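Trypsin-resistant surface T6 protein (Streptococcus pyogenes serotype M6, PDB 4P0D) forms the backbone (shaft) subunit of the cell-wall pili of serotype M6 Streptococcus pyogenes, a modular three-domain surface protein probably assembled and anchored through sortase motifs. Local coordinates at residues A[36-41]-A[116-121]; A[75-80]-A[86-91]; A[224-227]-A[232-235]; A[267-270]-A[275-278]; A[424-429]-A[436-441]. The protein carries 1 engineered substitution. One frame throughout, in Å; residues are numbered along the deposited sequence.

Interaction 1: A[36-41]-A[116-121]; sequences DSFINF and ASYNGE
With its CG trans to the backbone N (chi1 176°), Phe38 sends its ring toward the 116-121 segment, while Tyr118, whose CG is trans to the carbonyl carbon (chi1 -66°), brings CD2 over one face of that ring. CD2 of Tyr118 lies 3.7 Å from CG of Phe38, displaced toward the ring's rim. The two planes stand 57° apart, an inclined aromatic pair with centroids 5.3 Å apart. Phe41 makes the second contact: its CZ points edge-on at the carbonyl O of Ala116, 3.9 Å away, and its face also receives CZ of Phe38. Tyr118 sits in the middle of an ST turn, in which the backbone N of Asn119 donates to OG of Ser117 over 3.0 Å. The Tyr118 hydroxyl is hydrogen-bonded to Tyr31 OH and Asp6 OD2. In the N-terminal Ig-like domain, this packing joins strand 38-43, bulged at Ile39 and Asn40 against Val30 of strand 20-31, to the loop leaving strand 108-116.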
loop_
_atom_site.group_PDB
_atom_site.type_symbol
_atom_site.label_atom_id
_atom_site.label_comp_id
_atom_site.label_asym_id
_atom_site.label_seq_id
_atom_site.Cartn_x
_atom_site.Cartn_y
_atom_site.Cartn_z
ATOM N N ASP A 36 22.245 51.787 -23.386
ATOM C CA ASP A 36 22.223 52.733 -22.272
ATOM C C ASP A 36 20.802 53.138 -21.878
ATOM O O ASP A 36 20.610 53.912 -20.940
ATOM C CB ASP A 36 23.032 53.981 -22.643
ATOM C CG ASP A 36 22.263 54.920 -23.573
ATOM O OD1 ASP A 36 21.734 54.451 -24.594
ATOM O OD2 ASP A 36 22.158 56.122 -23.263
ATOM N N SER A 37 19.814 52.604 -22.592
ATOM C CA SER A 37 18.415 52.873 -22.316
ATOM C C SER A 37 17.591 51.581 -22.412
ATOM O O SER A 37 17.776 50.794 -23.337
ATOM C CB SER A 37 17.887 53.903 -23.330
ATOM O OG SER A 37 16.612 54.386 -22.955
ATOM N N PHE A 38 16.694 51.372 -21.454
ATOM C CA PHE A 38 15.797 50.212 -21.440
ATOM C C PHE A 38 14.478 50.537 -22.131
ATOM O O PHE A 38 13.783 51.488 -21.759
ATOM C CB PHE A 38 15.485 49.780 -19.999
ATOM C CG PHE A 38 14.493 48.646 -19.912
ATOM C CD1 PHE A 38 14.857 47.363 -20.292
ATOM C CD2 PHE A 38 13.194 48.866 -19.464
ATOM C CE1 PHE A 38 13.948 46.314 -20.222
ATOM C CE2 PHE A 38 12.280 47.819 -19.388
ATOM C CZ PHE A 38 12.664 46.538 -19.766
ATOM N N ILE A 39 14.102 49.701 -23.091
ATOM C CA ILE A 39 12.899 49.923 -23.890
ATOM C C ILE A 39 11.703 49.144 -23.314
ATOM O O ILE A 39 10.761 49.737 -22.775
ATOM C CB ILE A 39 13.163 49.532 -25.370
ATOM C CG1 ILE A 39 14.478 50.168 -25.865
ATOM C CG2 ILE A 39 11.992 49.928 -26.268
ATOM C CD1 ILE A 39 14.690 50.077 -27.368
ATOM N N ASN A 40 11.756 47.815 -23.419
ATOM C CA ASN A 40 10.643 46.954 -23.020
ATOM C C ASN A 40 11.100 45.502 -22.918
ATOM O O ASN A 40 12.275 45.187 -23.140
ATOM C CB ASN A 40 9.489 47.074 -24.039
ATOM C CG ASN A 40 9.853 46.514 -25.408
ATOM O OD1 ASN A 40 11.010 46.225 -25.684
ATOM N ND2 ASN A 40 8.851 46.356 -26.276
ATOM N N PHE A 41 10.157 44.618 -22.599
ATOM C CA PHE A 41 10.398 43.179 -22.661
ATOM C C PHE A 41 9.894 42.577 -23.947
ATOM O O PHE A 41 8.771 42.847 -24.336
ATOM C CB PHE A 41 9.685 42.491 -21.515
ATOM C CG PHE A 41 10.313 42.755 -20.202
ATOM C CD1 PHE A 41 11.573 42.248 -19.922
ATOM C CD2 PHE A 41 9.663 43.507 -19.249
ATOM C CE1 PHE A 41 12.171 42.498 -18.698
ATOM C CE2 PHE A 41 10.255 43.755 -18.027
ATOM C CZ PHE A 41 11.512 43.249 -17.754
ATOM N N ALA A 116 13.908 40.246 -13.267
ATOM C CA ALA A 116 14.746 41.391 -12.903
ATOM C C ALA A 116 14.227 42.607 -13.663
ATOM O O ALA A 116 14.062 42.559 -14.895
ATOM C CB ALA A 116 16.202 41.133 -13.213
ATOM N N SER A 117 13.951 43.682 -12.923
ATOM C CA SER A 117 13.207 44.842 -13.456
ATOM C C SER A 117 13.712 46.192 -12.962
ATOM O O SER A 117 14.099 46.326 -11.807
ATOM C CB SER A 117 11.734 44.721 -13.063
ATOM O OG SER A 117 11.015 45.857 -13.516
ATOM N N TYR A 118 13.669 47.197 -13.840
ATOM C CA TYR A 118 14.018 48.563 -13.477
ATOM C C TYR A 118 12.853 49.309 -12.848
ATOM O O TYR A 118 13.028 50.441 -12.413
ATOM C CB TYR A 118 14.505 49.352 -14.707
ATOM C CG TYR A 118 15.792 48.837 -15.278
ATOM C CD1 TYR A 118 16.991 48.988 -14.584
ATOM C CD2 TYR A 118 15.824 48.214 -16.510
ATOM C CE1 TYR A 118 18.189 48.521 -15.099
ATOM C CE2 TYR A 118 17.013 47.738 -17.034
ATOM C CZ TYR A 118 18.200 47.889 -16.308
ATOM O OH TYR A 118 19.384 47.405 -16.807
ATOM N N ASN A 119 11.671 48.696 -12.794
ATOM C CA ASN A 119 10.467 49.375 -12.318
ATOM C C ASN A 119 9.932 48.839 -11.002
ATOM O O ASN A 119 8.734 48.949 -10.730
ATOM C CB ASN A 119 9.364 49.272 -13.384
ATOM C CG ASN A 119 8.336 50.386 -13.282
ATOM O OD1 ASN A 119 8.574 51.426 -12.662
ATOM N ND2 ASN A 119 7.187 50.181 -13.908
ATOM N N GLY A 120 10.810 48.251 -10.196
ATOM C CA GLY A 120 10.429 47.670 -8.904
ATOM C C GLY A 120 10.433 46.150 -8.925
ATOM O O GLY A 120 10.282 45.535 -9.978
ATOM N N GLU A 121 10.598 45.541 -7.750
ATOM C CA GLU A 121 10.710 44.082 -7.652
ATOM C C GLU A 121 9.594 43.403 -8.429
ATOM O O GLU A 121 8.424 43.630 -8.155
ATOM C CB GLU A 121 10.690 43.616 -6.192
#

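Interaction 2: A[75-80]-A[86-91]; sequences STENVS and ATYNAR
The carbonyl O of Ser80 receives a 2.6 Å hydrogen bond from a water that in turn accepts from the backbone N of Thr87 over 2.9 Å. This water links the two backbones where they come near each other. The turn between the segments carries the calcium-site residues Ser82 and Thr85. The same carbonyl O of Ser80 also rests on the methyl CB of Ala86, 3.4 Å away. Next to the water bridge, Val79 divides its branches: CG1, trans to the backbone N (chi1 -177°), lies 3.6 Å from the carbonyl O of Thr87 and also meets the Ala86 methyl, whereas CG2 touches CD1 of Tyr88 at 4.1 Å. Farther along, Glu77 CG, set anti to its carbonyl carbon (chi1 -50°), lies beside the phenol end of Tyr88, 3.3 Å from OH and 3.6 Å from CE1; the bend at chi2 then turns the carboxylate toward the hydroxyl end. The two side chains run across each other at roughly a right angle, with carboxylate and ring planes 33° apart. Tyr88 also meets Tyr96 in an edge-to-face ring pair. The strand axes approach to 8.0 Å, so side chains fill the gap between backbones that pair with other strands of the Ig-like domain: 75-79 runs antiparallel to 20-31, and 86-91 antiparallel to 7-13.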
loop_
_atom_site.group_PDB
_atom_site.type_symbol
_atom_site.label_atom_id
_atom_site.label_comp_id
_atom_site.label_asym_id
_atom_site.label_seq_id
_atom_site.Cartn_x
_atom_site.Cartn_y
_atom_site.Cartn_z
ATOM N N SER A 75 16.541 31.037 -23.157
ATOM C CA SER A 75 17.645 30.305 -22.565
ATOM C C SER A 75 17.121 29.474 -21.411
ATOM O O SER A 75 16.040 29.743 -20.886
ATOM C CB SER A 75 18.743 31.265 -22.084
ATOM O OG SER A 75 18.270 32.081 -21.035
ATOM N N THR A 76 17.891 28.451 -21.059
ATOM C CA THR A 76 17.593 27.576 -19.936
ATOM C C THR A 76 18.780 27.584 -18.989
ATOM O O THR A 76 19.904 27.324 -19.425
ATOM C CB THR A 76 17.381 26.141 -20.419
ATOM O OG1 THR A 76 16.375 26.136 -21.429
ATOM C CG2 THR A 76 16.952 25.229 -19.265
ATOM N N GLU A 77 18.530 27.868 -17.706
ATOM C CA GLU A 77 19.589 27.875 -16.668
ATOM C C GLU A 77 19.337 26.855 -15.567
ATOM O O GLU A 77 18.207 26.703 -15.072
ATOM C CB GLU A 77 19.673 29.239 -15.978
ATOM C CG GLU A 77 19.751 30.436 -16.906
ATOM C CD GLU A 77 21.061 30.535 -17.644
ATOM O OE1 GLU A 77 22.076 29.935 -17.211
ATOM O OE2 GLU A 77 21.063 31.224 -18.677
ATOM N N ASN A 78 20.404 26.180 -15.164
ATOM C CA ASN A 78 20.370 25.251 -14.049
ATOM C C ASN A 78 20.893 25.994 -12.829
ATOM O O ASN A 78 21.959 26.589 -12.898
ATOM C CB ASN A 78 21.249 24.051 -14.379
ATOM C CG ASN A 78 20.935 23.465 -15.754
ATOM O OD1 ASN A 78 19.771 23.283 -16.109
ATOM N ND2 ASN A 78 21.980 23.192 -16.541
ATOM N N VAL A 79 20.140 25.984 -11.732
ATOM C CA VAL A 79 20.492 26.789 -10.575
ATOM C C VAL A 79 20.732 25.863 -9.380
ATOM O O VAL A 79 19.913 25.012 -9.069
ATOM C CB VAL A 79 19.400 27.830 -10.302
ATOM C CG1 VAL A 79 19.777 28.739 -9.132
ATOM C CG2 VAL A 79 19.161 28.655 -11.563
ATOM N N SER A 80 21.881 26.019 -8.729
ATOM C CA SER A 80 22.197 25.164 -7.597
ATOM C C SER A 80 21.385 25.588 -6.381
ATOM O O SER A 80 20.892 26.713 -6.312
ATOM C CB SER A 80 23.687 25.227 -7.278
ATOM O OG SER A 80 24.019 26.501 -6.751
ATOM N N ALA A 86 17.936 29.208 -3.415
ATOM C CA ALA A 86 18.680 29.203 -4.682
ATOM C C ALA A 86 18.788 30.628 -5.141
ATOM O O ALA A 86 17.817 31.398 -4.992
ATOM C CB ALA A 86 17.958 28.359 -5.709
ATOM N N THR A 87 19.966 30.992 -5.661
ATOM C CA THR A 87 20.213 32.328 -6.185
ATOM C C THR A 87 20.802 32.273 -7.597
ATOM O O THR A 87 21.705 31.501 -7.887
ATOM C CB THR A 87 21.128 33.127 -5.239
ATOM O OG1 THR A 87 20.415 33.380 -4.022
ATOM C CG2 THR A 87 21.526 34.470 -5.832
ATOM N N TYR A 88 20.273 33.127 -8.457
ATOM C CA TYR A 88 20.679 33.230 -9.844
ATOM C C TYR A 88 20.967 34.709 -10.152
ATOM O O TYR A 88 20.195 35.596 -9.764
ATOM C CB TYR A 88 19.573 32.702 -10.732
ATOM C CG TYR A 88 19.857 32.918 -12.187
ATOM C CD1 TYR A 88 20.811 32.140 -12.844
ATOM C CD2 TYR A 88 19.223 33.938 -12.902
ATOM C CE1 TYR A 88 21.101 32.353 -14.179
ATOM C CE2 TYR A 88 19.508 34.155 -14.240
ATOM C CZ TYR A 88 20.433 33.352 -14.871
ATOM O OH TYR A 88 20.746 33.551 -16.205
ATOM N N ASN A 89 22.087 34.969 -10.823
ATOM C CA ASN A 89 22.479 36.333 -11.153
ATOM C C ASN A 89 22.053 36.617 -12.581
ATOM O O ASN A 89 22.691 36.158 -13.533
ATOM C CB ASN A 89 23.991 36.530 -11.037
ATOM C CG ASN A 89 24.489 36.494 -9.600
ATOM O OD1 ASN A 89 23.950 37.154 -8.712
ATOM N ND2 ASN A 89 25.532 35.737 -9.374
ATOM N N ALA A 90 20.963 37.356 -12.729
ATOM C CA ALA A 90 20.395 37.639 -14.043
ATOM C C ALA A 90 21.262 38.687 -14.714
ATOM O O ALA A 90 21.766 39.587 -14.044
ATOM C CB ALA A 90 18.976 38.164 -13.904
ATOM N N ARG A 91 21.450 38.553 -16.022
ATOM C CA ARG A 91 22.162 39.562 -16.811
ATOM C C ARG A 91 21.150 40.424 -17.566
ATOM O O ARG A 91 20.619 40.012 -18.591
ATOM C CB ARG A 91 23.113 38.908 -17.800
ATOM C CG ARG A 91 23.893 39.936 -18.612
ATOM C CD ARG A 91 24.563 39.332 -19.834
ATOM N NE ARG A 91 25.846 38.762 -19.457
HETATM O O HOH W 1 22.062 28.962 -5.647
#

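Interaction 3: A[224-227]-A[232-235]; sequences GSVM and KIGI
Met227 and Lys232 lie aslant on one face of the strand pair, with SD of Met227 3.7 Å from CB of Lys232. The bend at chi2 brings the sulfur of Met227 against the base of Lys232, and the further bend at chi3 turns CE back toward the lysine's backbone N. The lysine turns instead at chi3 (-91°), carrying CE to 3.3 Å from OG of Ser225. A water completes this side, donating to Ser225 OG and accepting from Lys232 NZ, each over 2.7 Å; Asp223 OD1 is a further partner of the serine hydroxyl. The two strands form an antiparallel beta hairpin of the middle, Cna-B-like domain. Val226 bonds through both backbone groups: its N donates to Gly234 O over 2.8 Å, the donor standing above the carbonyl plane, while its O accepts from Ile233 N at 2.9 Å. Away from the lysine, CG1 of Val226 meets CG1 of Ile233 at an oblique angle, 3.7 Å apart. Val226 touches Val211 and Ile233 touches Trp213, both of strand 202-213.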
loop_
_atom_site.group_PDB
_atom_site.type_symbol
_atom_site.label_atom_id
_atom_site.label_comp_id
_atom_site.label_asym_id
_atom_site.label_seq_id
_atom_site.Cartn_x
_atom_site.Cartn_y
_atom_site.Cartn_z
ATOM N N GLY A 224 -17.288 0.493 -12.685
ATOM C CA GLY A 224 -16.222 0.884 -11.767
ATOM C C GLY A 224 -16.355 2.308 -11.273
ATOM O O GLY A 224 -15.595 2.726 -10.402
ATOM N N SER A 225 -17.337 3.040 -11.817
ATOM C CA SER A 225 -17.539 4.426 -11.475
ATOM C C SER A 225 -17.809 4.579 -10.001
ATOM O O SER A 225 -18.686 3.921 -9.440
ATOM C CB SER A 225 -18.692 5.035 -12.271
ATOM O OG SER A 225 -18.387 5.083 -13.646
ATOM N N VAL A 226 -17.048 5.461 -9.386
ATOM C CA VAL A 226 -17.195 5.775 -7.976
ATOM C C VAL A 226 -18.082 7.014 -7.897
ATOM O O VAL A 226 -17.640 8.123 -8.234
ATOM C CB VAL A 226 -15.830 6.066 -7.347
ATOM C CG1 VAL A 226 -15.979 6.330 -5.850
ATOM C CG2 VAL A 226 -14.880 4.908 -7.610
ATOM N N MET A 227 -19.330 6.819 -7.467
ATOM C CA MET A 227 -20.337 7.889 -7.491
ATOM C C MET A 227 -20.678 8.388 -6.095
ATOM O O MET A 227 -21.019 7.589 -5.223
ATOM C CB MET A 227 -21.628 7.368 -8.148
ATOM C CG MET A 227 -21.453 6.782 -9.552
ATOM S SD MET A 227 -20.746 7.923 -10.754
ATOM C CE MET A 227 -22.055 9.154 -10.816
ATOM N N LYS A 232 -19.212 11.725 -10.271
ATOM C CA LYS A 232 -18.203 10.682 -10.395
ATOM C C LYS A 232 -16.853 11.214 -9.893
ATOM O O LYS A 232 -16.263 12.107 -10.506
ATOM C CB LYS A 232 -18.092 10.258 -11.853
ATOM C CG LYS A 232 -17.205 9.054 -12.068
ATOM C CD LYS A 232 -16.676 8.997 -13.490
ATOM C CE LYS A 232 -17.580 8.199 -14.391
ATOM N NZ LYS A 232 -16.946 8.060 -15.740
ATOM N N ILE A 233 -16.355 10.677 -8.784
ATOM C CA ILE A 233 -15.086 11.163 -8.242
ATOM C C ILE A 233 -13.905 10.276 -8.624
ATOM O O ILE A 233 -12.753 10.608 -8.343
ATOM C CB ILE A 233 -15.108 11.331 -6.707
ATOM C CG1 ILE A 233 -15.328 9.995 -5.988
ATOM C CG2 ILE A 233 -16.172 12.343 -6.316
ATOM C CD1 ILE A 233 -15.073 10.053 -4.498
ATOM N N GLY A 234 -14.187 9.136 -9.232
ATOM C CA GLY A 234 -13.139 8.244 -9.651
ATOM C C GLY A 234 -13.698 6.995 -10.303
ATOM O O GLY A 234 -14.904 6.869 -10.496
ATOM N N ILE A 235 -12.801 6.080 -10.638
ATOM C CA ILE A 235 -13.155 4.802 -11.252
ATOM C C ILE A 235 -12.192 3.755 -10.709
ATOM O O ILE A 235 -10.973 3.985 -10.635
ATOM C CB ILE A 235 -13.029 4.826 -12.784
ATOM C CG1 ILE A 235 -13.820 5.988 -13.394
ATOM C CG2 ILE A 235 -13.538 3.529 -13.392
ATOM C CD1 ILE A 235 -13.704 6.028 -14.897
HETATM O O HOH W 2 -16.733 5.340 -15.719
#

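Interaction 4: A[267-270]-A[275-278]; sequences NKAI and GNPN
Between the irregular segment 267-270 and the start of strand 276-285 the backbones come nearest at Ile270 and Gly275, whose CA atoms are 5.7 Å apart; the positive phi of Gly275 (60°) favours glycine. What bridges the gap is the amide of Asn276, which grips both polar backbone atoms of Ile270. CG of Asn276 is anti to the carbonyl carbon (chi1 -59°), which points the amide at Ile270. OD1 of Asn276 accepts from the N of Ile270 over 2.8 Å, the donor lying in the plane of the side-chain carbonyl on a lone pair. ND2 of the same Asn276 donates to the O of Ile270 over 3.0 Å, nearly in its own amide plane and onto a lone pair of that carbonyl. The paired bonds fix the rotation of the amide. OD1 also lies 3.5 Å from CA of Ala269, and CB of Ile270 sits 3.6 Å from the O of Gly275, so the base of Ile270 packs on the carbonyl of Gly275 while the outer carbons extend off it. A second bond from ND2, to the O of Val316, ties the same amide to the end of strand 307-316, and Ile270 O also accepts from Thr318 OG1. Two residues beyond Asn276, Asn278 is covalently joined through CG to NZ of Lys152, an intramolecular isopeptide bond. The contact thus closes the connection between strands 258-265 and 276-285 of the Cna-B-like domain, beside strand 307-316.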
loop_
_atom_site.group_PDB
_atom_site.type_symbol
_atom_site.label_atom_id
_atom_site.label_comp_id
_atom_site.label_asym_id
_atom_site.label_seq_id
_atom_site.Cartn_x
_atom_site.Cartn_y
_atom_site.Cartn_z
ATOM N N ASN A 267 -5.356 -20.822 2.289
ATOM C CA ASN A 267 -4.434 -21.907 2.654
ATOM C C ASN A 267 -2.969 -21.667 2.260
ATOM O O ASN A 267 -2.092 -22.339 2.783
ATOM C CB ASN A 267 -4.918 -23.232 2.067
ATOM C CG ASN A 267 -4.764 -23.292 0.572
ATOM O OD1 ASN A 267 -3.839 -23.912 0.058
ATOM N ND2 ASN A 267 -5.645 -22.628 -0.130
ATOM N N LYS A 268 -2.715 -20.707 1.364
ATOM C CA LYS A 268 -1.347 -20.343 0.966
ATOM C C LYS A 268 -0.705 -19.303 1.886
ATOM O O LYS A 268 0.413 -18.843 1.621
ATOM C CB LYS A 268 -1.328 -19.810 -0.472
ATOM C CG LYS A 268 -1.762 -20.812 -1.523
ATOM C CD LYS A 268 -2.202 -20.090 -2.793
ATOM C CE LYS A 268 -2.228 -21.032 -3.983
ATOM N NZ LYS A 268 -2.625 -20.328 -5.240
ATOM N N ALA A 269 -1.381 -18.936 2.973
ATOM C CA ALA A 269 -0.827 -17.961 3.880
ATOM C C ALA A 269 0.513 -18.469 4.386
ATOM O O ALA A 269 0.647 -19.621 4.825
ATOM C CB ALA A 269 -1.763 -17.684 5.038
ATOM N N ILE A 270 1.497 -17.592 4.322
ATOM C CA ILE A 270 2.850 -17.901 4.785
ATOM C C ILE A 270 2.915 -17.920 6.306
ATOM O O ILE A 270 2.367 -17.026 6.957
ATOM C CB ILE A 270 3.837 -16.854 4.242
ATOM C CG1 ILE A 270 3.900 -16.922 2.700
ATOM C CG2 ILE A 270 5.209 -16.980 4.907
ATOM C CD1 ILE A 270 4.284 -18.268 2.108
ATOM N N GLY A 275 5.883 -13.448 6.563
ATOM C CA GLY A 275 4.555 -12.862 6.749
ATOM C C GLY A 275 3.792 -12.687 5.450
ATOM O O GLY A 275 4.158 -13.226 4.400
ATOM N N ASN A 276 2.702 -11.931 5.520
ATOM C CA ASN A 276 1.790 -11.834 4.394
ATOM C C ASN A 276 1.480 -10.363 4.136
ATOM O O ASN A 276 0.519 -9.830 4.718
ATOM C CB ASN A 276 0.507 -12.612 4.703
ATOM C CG ASN A 276 0.778 -14.069 4.979
ATOM O OD1 ASN A 276 0.792 -14.876 4.072
ATOM N ND2 ASN A 276 1.061 -14.397 6.225
ATOM N N PRO A 277 2.318 -9.698 3.307
ATOM C CA PRO A 277 2.164 -8.282 3.096
ATOM C C PRO A 277 1.231 -7.904 1.953
ATOM O O PRO A 277 0.980 -8.691 1.037
ATOM C CB PRO A 277 3.591 -7.830 2.762
ATOM C CG PRO A 277 4.191 -8.989 2.049
ATOM C CD PRO A 277 3.476 -10.227 2.564
ATOM N N ASN A 278 0.721 -6.699 2.014
ATOM C CA ASN A 278 0.164 -6.012 0.885
ATOM C C ASN A 278 1.135 -4.918 0.412
ATOM O O ASN A 278 2.254 -4.905 0.807
ATOM C CB ASN A 278 -1.207 -5.437 1.212
ATOM C CG ASN A 278 -1.163 -4.321 2.229
ATOM O OD1 ASN A 278 -0.374 -4.365 3.128
#

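Interaction 5: A[424-429]-A[436-441]; sequences VGWLKN and DSRPTG
The flat groups meet face to face: the guanidinium of Arg438 lies over one face of the Trp426 indole, its plane 16° from the ring, with NE 3.3 Å from CZ2 of Trp426 and NH2 3.4 Å from CH2. The extended arginine, its CG trans to the backbone N (chi1 -178°), runs along the indole from the pyrrole side to the benzene side. Its aliphatic part adds a CH-pi contact, CG of Arg438 standing 3.6 Å from the centroid of the five-membered ring, over its face. Apolar packing continues through Pro439, whose CD reaches CB of Trp426 at 4.1 Å and whose CG lies 4.0 Å from CD of Lys428, the two side chains lying alongside each other but running in opposite senses. One hydrogen bond closes the polar side: Lys428, stretched beyond CG, places NZ 2.8 Å from the backbone O of Thr440, the donor tilted 27° from the carbonyl plane. The lysine strand, 425-428, pairs with 431-434 and 445-451, and the 436-441 loop lies between the last two in sequence. Trp426 also touches Val444 and Glu446, and Pro439 reaches Val444 and Tyr433. The indole face lies against the guanidinium and the aliphatic stem of Arg438, and the carbonyl of Thr440 would probably favour a charged Lys428 amine, so the loop meets the strand through an aromatic face, proline packing and one lysine-to-carbonyl bond.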
loop_
_atom_site.group_PDB
_atom_site.type_symbol
_atom_site.label_atom_id
_atom_site.label_comp_id
_atom_site.label_asym_id
_atom_site.label_seq_id
_atom_site.Cartn_x
_atom_site.Cartn_y
_atom_site.Cartn_z
ATOM N N VAL A 424 -16.144 -26.680 11.079
ATOM C CA VAL A 424 -14.931 -25.883 11.292
ATOM C C VAL A 424 -15.020 -24.470 10.699
ATOM O O VAL A 424 -14.269 -23.593 11.104
ATOM C CB VAL A 424 -13.670 -26.603 10.778
ATOM C CG1 VAL A 424 -13.436 -27.868 11.590
ATOM C CG2 VAL A 424 -13.754 -26.922 9.291
ATOM N N GLY A 425 -15.929 -24.253 9.750
ATOM C CA GLY A 425 -16.163 -22.926 9.234
ATOM C C GLY A 425 -17.259 -22.882 8.194
ATOM O O GLY A 425 -18.245 -23.638 8.276
ATOM N N TRP A 426 -17.072 -22.004 7.216
ATOM C CA TRP A 426 -18.059 -21.751 6.167
ATOM C C TRP A 426 -17.412 -21.687 4.786
ATOM O O TRP A 426 -16.258 -21.287 4.643
ATOM C CB TRP A 426 -18.777 -20.430 6.448
ATOM C CG TRP A 426 -19.503 -20.418 7.780
ATOM C CD1 TRP A 426 -19.050 -19.914 8.965
ATOM C CD2 TRP A 426 -20.814 -20.929 8.037
ATOM N NE1 TRP A 426 -19.996 -20.083 9.948
ATOM C CE2 TRP A 426 -21.093 -20.699 9.404
ATOM C CE3 TRP A 426 -21.791 -21.550 7.240
ATOM C CZ2 TRP A 426 -22.302 -21.084 10.001
ATOM C CZ3 TRP A 426 -23.003 -21.936 7.848
ATOM C CH2 TRP A 426 -23.236 -21.706 9.206
ATOM N N LEU A 427 -18.199 -22.023 3.770
ATOM C CA LEU A 427 -17.777 -21.950 2.381
ATOM C C LEU A 427 -18.707 -21.030 1.621
ATOM O O LEU A 427 -19.923 -21.155 1.732
ATOM C CB LEU A 427 -17.806 -23.350 1.754
ATOM C CG LEU A 427 -16.710 -24.306 2.244
ATOM C CD1 LEU A 427 -17.012 -25.744 1.861
ATOM C CD2 LEU A 427 -15.359 -23.875 1.689
ATOM N N LYS A 428 -18.139 -20.093 0.872
ATOM C CA LYS A 428 -18.918 -19.207 0.007
ATOM C C LYS A 428 -18.171 -18.987 -1.301
ATOM O O LYS A 428 -17.061 -18.438 -1.289
ATOM C CB LYS A 428 -19.138 -17.852 0.680
ATOM C CG LYS A 428 -20.066 -16.944 -0.102
ATOM C CD LYS A 428 -20.210 -15.595 0.564
ATOM C CE LYS A 428 -20.969 -14.627 -0.323
ATOM N NZ LYS A 428 -20.981 -13.281 0.313
ATOM N N ASN A 429 -18.775 -19.404 -2.414
ATOM C CA ASN A 429 -18.133 -19.313 -3.744
ATOM C C ASN A 429 -16.716 -19.872 -3.763
ATOM O O ASN A 429 -15.791 -19.210 -4.238
ATOM C CB ASN A 429 -18.084 -17.863 -4.217
ATOM C CG ASN A 429 -19.456 -17.239 -4.318
ATOM O OD1 ASN A 429 -20.432 -17.903 -4.700
ATOM N ND2 ASN A 429 -19.549 -15.958 -3.963
ATOM N N ASP A 436 -15.733 -17.354 13.026
ATOM C CA ASP A 436 -15.804 -15.947 13.434
ATOM C C ASP A 436 -15.867 -14.953 12.271
ATOM O O ASP A 436 -16.153 -13.784 12.479
ATOM C CB ASP A 436 -14.655 -15.596 14.386
ATOM C CG ASP A 436 -14.815 -16.243 15.757
ATOM O OD1 ASP A 436 -15.965 -16.451 16.214
ATOM O OD2 ASP A 436 -13.773 -16.548 16.374
ATOM N N SER A 437 -15.592 -15.419 11.058
ATOM C CA SER A 437 -15.726 -14.596 9.865
ATOM C C SER A 437 -16.882 -15.080 8.975
ATOM O O SER A 437 -16.828 -14.957 7.753
ATOM C CB SER A 437 -14.411 -14.581 9.092
ATOM O OG SER A 437 -13.492 -13.692 9.700
ATOM N N ARG A 438 -17.932 -15.619 9.593
ATOM C CA ARG A 438 -19.112 -16.079 8.847
ATOM C C ARG A 438 -19.652 -14.967 7.940
ATOM O O ARG A 438 -20.044 -13.906 8.447
ATOM C CB ARG A 438 -20.198 -16.531 9.827
ATOM C CG ARG A 438 -21.441 -17.074 9.143
ATOM C CD ARG A 438 -22.508 -17.386 10.160
ATOM N NE ARG A 438 -23.653 -18.093 9.586
ATOM C CZ ARG A 438 -24.594 -18.685 10.324
ATOM N NH1 ARG A 438 -24.532 -18.661 11.651
ATOM N NH2 ARG A 438 -25.598 -19.319 9.732
ATOM N N PRO A 439 -19.625 -15.184 6.603
ATOM C CA PRO A 439 -20.039 -14.144 5.682
ATOM C C PRO A 439 -21.539 -14.171 5.441
ATOM O O PRO A 439 -22.227 -15.119 5.840
ATOM C CB PRO A 439 -19.288 -14.509 4.392
ATOM C CG PRO A 439 -19.262 -16.005 4.418
ATOM C CD PRO A 439 -19.140 -16.382 5.872
ATOM N N THR A 440 -22.036 -13.124 4.801
ATOM C CA THR A 440 -23.449 -13.019 4.471
ATOM C C THR A 440 -23.740 -13.683 3.117
ATOM O O THR A 440 -22.824 -13.942 2.339
ATOM C CB THR A 440 -23.860 -11.542 4.408
ATOM O OG1 THR A 440 -23.116 -10.886 3.377
ATOM C CG2 THR A 440 -23.554 -10.860 5.725
ATOM N N GLY A 441 -25.015 -13.946 2.841
ATOM C CA GLY A 441 -25.437 -14.558 1.570
ATOM C C GLY A 441 -26.323 -15.755 1.844
ATOM O O GLY A 441 -26.263 -16.328 2.926
#

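From the N terminus, interaction 1 closes a long loop between strand 38-43 and the end of strand 108-116, and interaction 2 nests inside it, closing the short connection from 75-80 to 86-91. The two touch where Ala116 CB meets Ala90 CB, and both tie together the N-terminal Ig-like domain. Interactions 3 and 4 follow in series within the Cna-B-like domain, about 30 Å apart between centres: the hairpin of 225-228 and 231-238, then the link from strand 258-265 to 276-285. Interaction 5 comes last, joining strand 425-428 of a four-stranded antiparallel sheet to the loop between strands 431-434 and 445-451; its centre lies about 20 Å from that of interaction 4. No two contacts cross along the chain.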